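Local structure of FOKI restriction endonuclease (Planomicrobium okeanokoites, 2FOK) at residues Pro161-Arg164 and Ile165-Leu169; Ala205-Pro209 and Lys210-Glu214; Val456-Pro459 and Ile460-Gly463; Thr562-Leu565 and Glu566-Arg569. The protein recognises and hydrolyses DNA as a metal-dependent type IIS restriction endonuclease, with recognition subdomains and a cleavage domain in one chain. All blocks are in the same frame, centred on the assembly; numbering follows the deposited sequence.

Contact 1 of 4, residues Pro161-Arg164 and Ile165-Leu169; sequences PAIR and ILTLL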
loop_
_atom_site.group_PDB
_atom_site.type_symbol
_atom_site.label_atom_id
_atom_site.label_comp_id
_atom_site.label_asym_id
_atom_site.label_seq_id
_atom_site.Cartn_x
_atom_site.Cartn_y
_atom_site.Cartn_z
ATOM N N PRO A 161 -12.863 0.804 4.445
ATOM C CA PRO A 161 -11.754 1.763 4.470
ATOM C C PRO A 161 -12.133 3.185 4.858
ATOM O O PRO A 161 -11.379 3.855 5.567
ATOM C CB PRO A 161 -11.181 1.671 3.063
ATOM C CG PRO A 161 -11.412 0.233 2.702
ATOM C CD PRO A 161 -12.801 -0.051 3.246
ATOM N N ALA A 162 -13.291 3.646 4.390
ATOM C CA ALA A 162 -13.775 4.988 4.712
ATOM C C ALA A 162 -14.072 5.013 6.202
ATOM O O ALA A 162 -13.721 5.954 6.903
ATOM C CB ALA A 162 -15.039 5.302 3.922
ATOM N N ILE A 163 -14.720 3.963 6.691
ATOM C CA ILE A 163 -15.019 3.889 8.117
ATOM C C ILE A 163 -13.708 3.877 8.899
ATOM O O ILE A 163 -13.613 4.476 9.962
ATOM C CB ILE A 163 -15.846 2.629 8.460
ATOM C CG1 ILE A 163 -17.232 2.736 7.813
ATOM C CG2 ILE A 163 -15.986 2.483 9.981
ATOM C CD1 ILE A 163 -17.911 4.083 8.010
ATOM N N ARG A 164 -12.696 3.201 8.359
ATOM C CA ARG A 164 -11.386 3.138 9.004
ATOM C C ARG A 164 -10.723 4.506 9.011
ATOM O O ARG A 164 -10.101 4.884 9.995
ATOM C CB ARG A 164 -10.459 2.153 8.288
ATOM C CG ARG A 164 -9.067 2.109 8.890
ATOM C CD ARG A 164 -9.137 1.881 10.409
ATOM N NE ARG A 164 -7.855 1.451 10.967
ATOM C CZ ARG A 164 -7.663 1.110 12.241
ATOM N NH1 ARG A 164 -8.668 1.146 13.103
ATOM N NH2 ARG A 164 -6.457 0.749 12.661
ATOM N N ILE A 165 -10.833 5.245 7.912
ATOM C CA ILE A 165 -10.233 6.571 7.885
ATOM C C ILE A 165 -10.919 7.439 8.952
ATOM O O ILE A 165 -10.260 8.228 9.631
ATOM C CB ILE A 165 -10.367 7.243 6.484
ATOM C CG1 ILE A 165 -9.526 6.485 5.449
ATOM C CG2 ILE A 165 -9.888 8.692 6.544
ATOM C CD1 ILE A 165 -8.023 6.771 5.510
ATOM N N LEU A 166 -12.236 7.275 9.104
ATOM C CA LEU A 166 -13.015 8.044 10.084
ATOM C C LEU A 166 -12.658 7.697 11.525
ATOM O O LEU A 166 -12.697 8.551 12.407
ATOM C CB LEU A 166 -14.509 7.805 9.881
ATOM C CG LEU A 166 -15.175 8.397 8.639
ATOM C CD1 LEU A 166 -16.684 8.307 8.831
ATOM C CD2 LEU A 166 -14.737 9.847 8.408
ATOM N N THR A 167 -12.325 6.434 11.760
ATOM C CA THR A 167 -11.951 5.983 13.093
ATOM C C THR A 167 -10.611 6.575 13.497
ATOM O O THR A 167 -10.395 6.897 14.662
ATOM C CB THR A 167 -11.858 4.441 13.155
ATOM O OG1 THR A 167 -13.122 3.869 12.788
ATOM C CG2 THR A 167 -11.495 3.980 14.561
ATOM N N LEU A 168 -9.715 6.727 12.523
ATOM C CA LEU A 168 -8.381 7.272 12.772
ATOM C C LEU A 168 -8.361 8.777 13.025
ATOM O O LEU A 168 -7.357 9.317 13.473
ATOM C CB LEU A 168 -7.458 6.951 11.592
ATOM C CG LEU A 168 -7.171 5.468 11.353
ATOM C CD1 LEU A 168 -6.443 5.272 10.040
ATOM C CD2 LEU A 168 -6.339 4.950 12.494
ATOM N N LEU A 169 -9.467 9.452 12.735
ATOM C CA LEU A 169 -9.540 10.897 12.927
ATOM C C LEU A 169 -10.552 11.262 14.019
ATOM O O LEU A 169 -10.738 12.434 14.341
ATOM C CB LEU A 169 -9.945 11.569 11.608
ATOM C CG LEU A 169 -9.014 11.485 10.396
ATOM C CD1 LEU A 169 -9.715 12.044 9.173
ATOM C CD2 LEU A 169 -7.747 12.279 10.656
HETATM O O HOH W 1 -11.943 1.099 12.101
#
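P161-R164 runs without a break into I165-L169 as successive turns of helix 160-169, so the backbone pairs residues four apart. I165 N gives its hydrogen to P161 O at 2.8 Å, L166 N pairs likewise with A162 O, and L168 N with R164 O. One carbonyl of this series is gripped twice: T167 N meets I163 O at 3.0 Å, and the hydroxyl T167 OG1 donates to the same I163 O at 2.9 Å from the opposite face of the carbonyl plane, 36° out of it. OG1 stands beside its own backbone N (chi1 -59°), which turns it back along the helix to I163. A water donates to T167 OG1 at 3.1 Å and accepts a weak bond from R164 NH1. The helix belongs to recognition subdomain 2, of the helix-turn-helix clan, and is buried against helix 222-236, where P161 and A162 touch I230 and I165 and L166 touch L234. R164 bends at chi2 (52°), and L168 CD2 lies over the centre of one guanidinium face, 4.1 Å from R164 CZ. NE of R164 donates to N183 O, which probably limits rotation of the flat group. On another flank of the helix, I163 CD1 brushes L166 CD1 at 4.5 Å.

Contact 2 of 4, residues Ala205-Pro209 and Lys210-Glu214; sequences ANAMP and KDKGE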
loop_
_atom_site.group_PDB
_atom_site.type_symbol
_atom_site.label_atom_id
_atom_site.label_comp_id
_atom_site.label_asym_id
_atom_site.label_seq_id
_atom_site.Cartn_x
_atom_site.Cartn_y
_atom_site.Cartn_z
ATOM N N ALA A 205 12.539 18.685 2.935
ATOM C CA ALA A 205 13.236 19.834 3.491
ATOM C C ALA A 205 14.539 20.134 2.773
ATOM O O ALA A 205 14.891 21.292 2.592
ATOM C CB ALA A 205 13.508 19.609 4.973
ATOM N N ASN A 206 15.262 19.095 2.364
ATOM C CA ASN A 206 16.537 19.297 1.688
ATOM C C ASN A 206 16.451 19.219 0.168
ATOM O O ASN A 206 17.469 19.072 -0.511
ATOM C CB ASN A 206 17.563 18.294 2.219
ATOM C CG ASN A 206 17.579 16.996 1.437
ATOM O OD1 ASN A 206 18.553 16.245 1.499
ATOM N ND2 ASN A 206 16.506 16.720 0.699
ATOM N N ALA A 207 15.235 19.325 -0.357
ATOM C CA ALA A 207 15.007 19.272 -1.796
ATOM C C ALA A 207 14.951 20.670 -2.411
ATOM O O ALA A 207 14.736 21.658 -1.712
ATOM C CB ALA A 207 13.710 18.529 -2.087
ATOM N N MET A 208 15.142 20.740 -3.724
ATOM C CA MET A 208 15.101 22.006 -4.447
ATOM C C MET A 208 13.646 22.420 -4.640
ATOM O O MET A 208 12.799 21.586 -4.954
ATOM C CB MET A 208 15.774 21.854 -5.815
ATOM C CG MET A 208 16.927 22.816 -6.052
ATOM S SD MET A 208 18.450 21.968 -6.534
ATOM C CE MET A 208 19.116 21.519 -4.892
ATOM N N PRO A 209 13.341 23.718 -4.472
ATOM C CA PRO A 209 11.964 24.194 -4.636
ATOM C C PRO A 209 11.315 23.702 -5.921
ATOM O O PRO A 209 10.094 23.656 -6.024
ATOM C CB PRO A 209 12.088 25.722 -4.600
ATOM C CG PRO A 209 13.563 26.022 -4.681
ATOM C CD PRO A 209 14.265 24.814 -4.138
ATOM N N LYS A 210 12.134 23.325 -6.896
ATOM C CA LYS A 210 11.619 22.842 -8.177
ATOM C C LYS A 210 11.127 21.386 -8.132
ATOM O O LYS A 210 10.451 20.921 -9.053
ATOM C CB LYS A 210 12.696 23.006 -9.262
ATOM C CG LYS A 210 13.250 21.696 -9.832
ATOM C CD LYS A 210 14.488 21.944 -10.685
ATOM C CE LYS A 210 15.162 20.644 -11.088
ATOM N NZ LYS A 210 15.361 20.558 -12.571
ATOM N N ASP A 211 11.465 20.679 -7.057
ATOM C CA ASP A 211 11.077 19.278 -6.885
ATOM C C ASP A 211 10.230 19.048 -5.631
ATOM O O ASP A 211 9.770 17.929 -5.380
ATOM C CB ASP A 211 12.327 18.397 -6.784
ATOM C CG ASP A 211 13.294 18.622 -7.920
ATOM O OD1 ASP A 211 12.839 18.723 -9.082
ATOM O OD2 ASP A 211 14.510 18.694 -7.650
ATOM N N LYS A 212 10.038 20.099 -4.841
ATOM C CA LYS A 212 9.269 19.996 -3.606
ATOM C C LYS A 212 7.841 19.546 -3.858
ATOM O O LYS A 212 7.338 18.661 -3.173
ATOM C CB LYS A 212 9.277 21.336 -2.870
ATOM C CG LYS A 212 10.660 21.780 -2.460
ATOM C CD LYS A 212 10.603 22.841 -1.378
ATOM C CE LYS A 212 11.383 22.424 -0.147
ATOM N NZ LYS A 212 12.705 23.103 -0.067
ATOM N N GLY A 213 7.198 20.149 -4.853
ATOM C CA GLY A 213 5.832 19.792 -5.183
ATOM C C GLY A 213 5.624 18.327 -5.532
ATOM O O GLY A 213 4.675 17.699 -5.057
ATOM N N GLU A 214 6.504 17.776 -6.365
ATOM C CA GLU A 214 6.405 16.379 -6.785
ATOM C C GLU A 214 6.614 15.435 -5.611
ATOM O O GLU A 214 6.015 14.364 -5.562
ATOM C CB GLU A 214 7.446 16.080 -7.867
ATOM C CG GLU A 214 7.637 14.605 -8.171
ATOM C CD GLU A 214 6.651 14.083 -9.205
ATOM O OE1 GLU A 214 5.883 14.894 -9.770
ATOM O OE2 GLU A 214 6.642 12.861 -9.456
HETATM O O HOH W 2 16.075 18.298 -5.546
HETATM O O HOH W 3 8.169 22.411 -6.773
#
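The link from helix 197-205 into helix 209-218 is closed by K212, whose side chain reaches back to the carbonyl of A207. K212 NZ donates to A207 O at 3.0 Å, tilted 32° from the carbonyl plane. The lysine begins with CG beside its own backbone N (chi1 -62°) and bends again at chi3 and chi4; on the way its CG passes P209 CA at 3.5 Å, so the aliphatic part lies alongside the proline backbone while the ammonium group turns toward the loop. Besides this hydrogen bond, NZ has a long, weak ion pair with E259. With an alanine in place of K212, A207 O would probably lose its ammonium donor and the backbone of P209 the methylenes packed against it. M208 O takes two backbone donors at the entry to helix 209-218: D211 N comes to it at 2.7 Å from above the carbonyl plane with a nearly straight N-H, and K212 N adds a weak bond. A water spans the same turn, accepting from M208 N at 3.2 Å and donating to D211 OD2 at 2.7 Å. Just before the turn, N206 OD1 accepts from K448 NZ, a residue within the cleavage-domain range. A bond from D211 N three residues back to M208 O, followed by helical backbone, is typical of a turn leading into a helix, here in a short interhelical loop of recognition subdomain 2.

Contact 3 of 4, residues Val456-Pro459 and Ile460-Gly463; sequences VGSP and IDYG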
loop_
_atom_site.group_PDB
_atom_site.type_symbol
_atom_site.label_atom_id
_atom_site.label_comp_id
_atom_site.label_asym_id
_atom_site.label_seq_id
_atom_site.Cartn_x
_atom_site.Cartn_y
_atom_site.Cartn_z
ATOM N N VAL A 456 27.429 5.153 18.710
ATOM C CA VAL A 456 27.879 6.088 19.742
ATOM C C VAL A 456 27.997 5.359 21.083
ATOM O O VAL A 456 27.014 4.813 21.593
ATOM C CB VAL A 456 26.898 7.274 19.928
ATOM C CG1 VAL A 456 27.314 8.090 21.139
ATOM C CG2 VAL A 456 26.880 8.150 18.690
ATOM N N GLY A 457 29.198 5.357 21.652
ATOM C CA GLY A 457 29.408 4.694 22.925
ATOM C C GLY A 457 29.958 3.285 22.785
ATOM O O GLY A 457 30.221 2.618 23.792
ATOM N N SER A 458 30.120 2.812 21.552
ATOM C CA SER A 458 30.658 1.471 21.329
ATOM C C SER A 458 32.168 1.525 21.563
ATOM O O SER A 458 32.739 2.610 21.601
ATOM C CB SER A 458 30.372 1.023 19.901
ATOM O OG SER A 458 29.305 0.106 19.865
ATOM N N PRO A 459 32.829 0.359 21.717
ATOM C CA PRO A 459 34.283 0.333 21.945
ATOM C C PRO A 459 34.973 1.064 20.800
ATOM O O PRO A 459 35.995 1.734 20.968
ATOM C CB PRO A 459 34.621 -1.160 21.963
ATOM C CG PRO A 459 33.345 -1.834 22.272
ATOM C CD PRO A 459 32.267 -1.002 21.662
ATOM N N ILE A 460 34.391 0.895 19.624
ATOM C CA ILE A 460 34.861 1.550 18.427
ATOM C C ILE A 460 33.586 2.068 17.778
ATOM O O ILE A 460 32.712 1.284 17.404
ATOM C CB ILE A 460 35.573 0.571 17.484
ATOM C CG1 ILE A 460 36.641 -0.215 18.258
ATOM C CG2 ILE A 460 36.224 1.340 16.351
ATOM C CD1 ILE A 460 37.706 -0.860 17.371
ATOM N N ASP A 461 33.450 3.389 17.708
ATOM C CA ASP A 461 32.278 3.981 17.087
ATOM C C ASP A 461 32.590 4.057 15.594
ATOM O O ASP A 461 33.593 4.647 15.183
ATOM C CB ASP A 461 32.001 5.373 17.672
ATOM C CG ASP A 461 31.142 5.315 18.924
ATOM O OD1 ASP A 461 30.377 4.341 19.080
ATOM O OD2 ASP A 461 31.235 6.232 19.764
ATOM N N TYR A 462 31.743 3.437 14.784
ATOM C CA TYR A 462 31.979 3.411 13.350
ATOM C C TYR A 462 30.793 3.909 12.541
ATOM O O TYR A 462 29.680 4.046 13.058
ATOM C CB TYR A 462 32.333 1.984 12.924
ATOM C CG TYR A 462 31.231 0.978 13.216
ATOM C CD1 TYR A 462 31.159 0.315 14.451
ATOM C CD2 TYR A 462 30.262 0.689 12.258
ATOM C CE1 TYR A 462 30.150 -0.610 14.712
ATOM C CE2 TYR A 462 29.247 -0.234 12.507
ATOM C CZ TYR A 462 29.195 -0.881 13.726
ATOM O OH TYR A 462 28.197 -1.804 13.943
ATOM N N GLY A 463 31.051 4.175 11.263
ATOM C CA GLY A 463 30.006 4.644 10.366
ATOM C C GLY A 463 29.757 3.635 9.264
ATOM O O GLY A 463 30.623 2.818 8.967
#
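Hydrogen bonds from G457 and S458 to the carboxylate of D461 hold this loop closed. G457 N donates to D461 OD2 at 2.9 Å, using the syn lone pair of that oxygen. S458 N reaches D461 OD1, also at 2.9 Å, but from above the carboxylate plane, 36° out of it. Two successive backbone N-H groups are thus taken up by the two oxygens of one side chain, and OD1 has a further partner in T455 OG1. D461 CG lies beside its own backbone N (chi1 -87°), which swings the carboxylate back to the start of the loop. An asparagine in its place is likely to cost one of the two backbone donors its acceptor and leave that side of the turn less firmly held. Van der Waals contacts add to this: S458 CB rests against D461 OD1 at 3.4 Å, and P459 CB lies 4.3 Å from I460 CG1. Backbone shape calls for glycine at G457: at its positive phi of 96° a CB would press against the carbonyl of V456. The whole is the connection of a beta hairpin, between antiparallel strands 451-454 and 463-469 in the mixed sheet of the cleavage domain.

Contact 4 of 4, residues Thr562-Leu565 and Glu566-Arg569; sequences TLTL and EEVR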
loop_
_atom_site.group_PDB
_atom_site.type_symbol
_atom_site.label_atom_id
_atom_site.label_comp_id
_atom_site.label_asym_id
_atom_site.label_seq_id
_atom_site.Cartn_x
_atom_site.Cartn_y
_atom_site.Cartn_z
ATOM N N THR A 562 21.466 -11.215 22.130
ATOM C CA THR A 562 22.587 -12.066 21.763
ATOM C C THR A 562 23.428 -11.530 20.607
ATOM O O THR A 562 24.089 -12.285 19.904
ATOM C CB THR A 562 22.130 -13.500 21.435
ATOM O OG1 THR A 562 21.401 -13.506 20.200
ATOM C CG2 THR A 562 21.256 -14.059 22.563
ATOM N N LEU A 563 23.410 -10.221 20.412
ATOM C CA LEU A 563 24.227 -9.628 19.363
ATOM C C LEU A 563 24.508 -8.184 19.695
ATOM O O LEU A 563 23.634 -7.483 20.182
ATOM C CB LEU A 563 23.536 -9.715 18.007
ATOM C CG LEU A 563 24.353 -9.118 16.845
ATOM C CD1 LEU A 563 25.481 -10.081 16.443
ATOM C CD2 LEU A 563 23.433 -8.842 15.669
ATOM N N THR A 564 25.737 -7.743 19.461
ATOM C CA THR A 564 26.091 -6.359 19.730
ATOM C C THR A 564 26.524 -5.635 18.460
ATOM O O THR A 564 26.878 -6.257 17.455
ATOM C CB THR A 564 27.216 -6.261 20.771
ATOM O OG1 THR A 564 28.440 -6.721 20.190
ATOM C CG2 THR A 564 26.882 -7.109 22.014
ATOM N N LEU A 565 26.468 -4.307 18.510
ATOM C CA LEU A 565 26.860 -3.468 17.377
ATOM C C LEU A 565 28.381 -3.581 17.094
ATOM O O LEU A 565 28.847 -3.238 16.003
ATOM C CB LEU A 565 26.455 -2.002 17.653
ATOM C CG LEU A 565 24.986 -1.569 17.447
ATOM C CD1 LEU A 565 24.924 -0.073 17.194
ATOM C CD2 LEU A 565 24.352 -2.310 16.260
ATOM N N GLU A 566 29.147 -4.072 18.071
ATOM C CA GLU A 566 30.599 -4.244 17.902
ATOM C C GLU A 566 30.851 -5.591 17.236
ATOM O O GLU A 566 31.914 -5.833 16.656
ATOM C CB GLU A 566 31.320 -4.198 19.256
ATOM C CG GLU A 566 32.700 -4.897 19.292
ATOM C CD GLU A 566 33.802 -4.136 18.558
ATOM O OE1 GLU A 566 33.570 -2.992 18.113
ATOM O OE2 GLU A 566 34.911 -4.685 18.425
ATOM N N GLU A 567 29.861 -6.471 17.333
ATOM C CA GLU A 567 29.956 -7.782 16.730
ATOM C C GLU A 567 29.600 -7.677 15.257
ATOM O O GLU A 567 30.082 -8.457 14.444
ATOM C CB GLU A 567 29.037 -8.747 17.456
ATOM C CG GLU A 567 29.506 -9.013 18.877
ATOM C CD GLU A 567 28.764 -10.141 19.543
ATOM O OE1 GLU A 567 27.528 -10.047 19.669
ATOM O OE2 GLU A 567 29.419 -11.123 19.936
ATOM N N VAL A 568 28.768 -6.687 14.926
ATOM C CA VAL A 568 28.346 -6.421 13.549
ATOM C C VAL A 568 29.563 -5.849 12.817
ATOM O O VAL A 568 29.887 -6.257 11.703
ATOM C CB VAL A 568 27.193 -5.376 13.506
ATOM C CG1 VAL A 568 26.954 -4.900 12.075
ATOM C CG2 VAL A 568 25.920 -5.979 14.067
ATOM N N ARG A 569 30.226 -4.895 13.468
ATOM C CA ARG A 569 31.426 -4.251 12.941
ATOM C C ARG A 569 32.332 -5.304 12.324
ATOM O O ARG A 569 32.735 -5.187 11.172
ATOM C CB ARG A 569 32.171 -3.542 14.078
ATOM C CG ARG A 569 33.152 -2.462 13.641
ATOM C CD ARG A 569 34.217 -2.209 14.717
ATOM N NE ARG A 569 35.516 -2.751 14.319
ATOM C CZ ARG A 569 36.369 -3.363 15.135
ATOM N NH1 ARG A 569 36.079 -3.525 16.416
ATOM N NH2 ARG A 569 37.508 -3.837 14.660
#
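T564 turns its OG1 into the crowded position between backbone N and carbonyl carbon (chi1 70°), while E567 keeps CG beside its own N (chi1 -67°) and runs on extended, so that each side chain faces the other's backbone. The pair forms a capping box at the start of helix 565-569, with T564 as N-cap. E567 OE1 accepts from T564 N at 2.9 Å through its anti lone pair, the one away from the other oxygen. The return bond, E567 N to T564 OG1, is weak at 3.2 Å, and the exact place of that hydroxyl is doubtful. The carbonyl of T564 accepts two backbone donors: V568 N meets T564 O at 3.2 Å, tilted only modestly from the carbonyl plane, whereas E567 N approaches T564 O at 3.0 Å from well above it, 68° out. A further, weak backbone bond joins R569 N to L565 O.

L563 lies next to the box and crosses E567 obliquely. Its CD1 lies 3.8 Å from E567 OE1, and its CD2 meets V568 CG2 at 4.1 Å, the side chains of L563 and V568 crossing at about a right angle. L563 also packs on M557 and I558 of helix 548-560, which ties the cap to the preceding helix of the cleavage domain.

On the helix itself E566 and R569 form a salt bridge, and R569 has a second carboxylate partner, E514, through its NE. R569 NH1 donates to E566 OE1, which sits at the guanidinium edge and in its plane, while E566 OE2 lies 2.6 Å from the same NH1.

How the contacts relate
Contacts 3 and 4 are neighbours in the cleavage domain, their centres 11 Å apart, although about a hundred residues separate them in sequence. The hairpin loop lies against the short helix: Y462 OH approaches L565 O at 2.6 Å, a probable hydrogen bond, and I460 CD1 packs on R569 NH1 at 3.3 Å. Contacts 1 and 2 both fall in recognition subdomain 2 but do not touch, with nearest atoms about 19 Å apart and centres 30 Å. Contact 2 also lies about 19 Å from contact 3 by nearest atoms; contact 1 is remote from the cleavage pair, its centre 44 Å from that of contact 3 and 42 Å from that of contact 4.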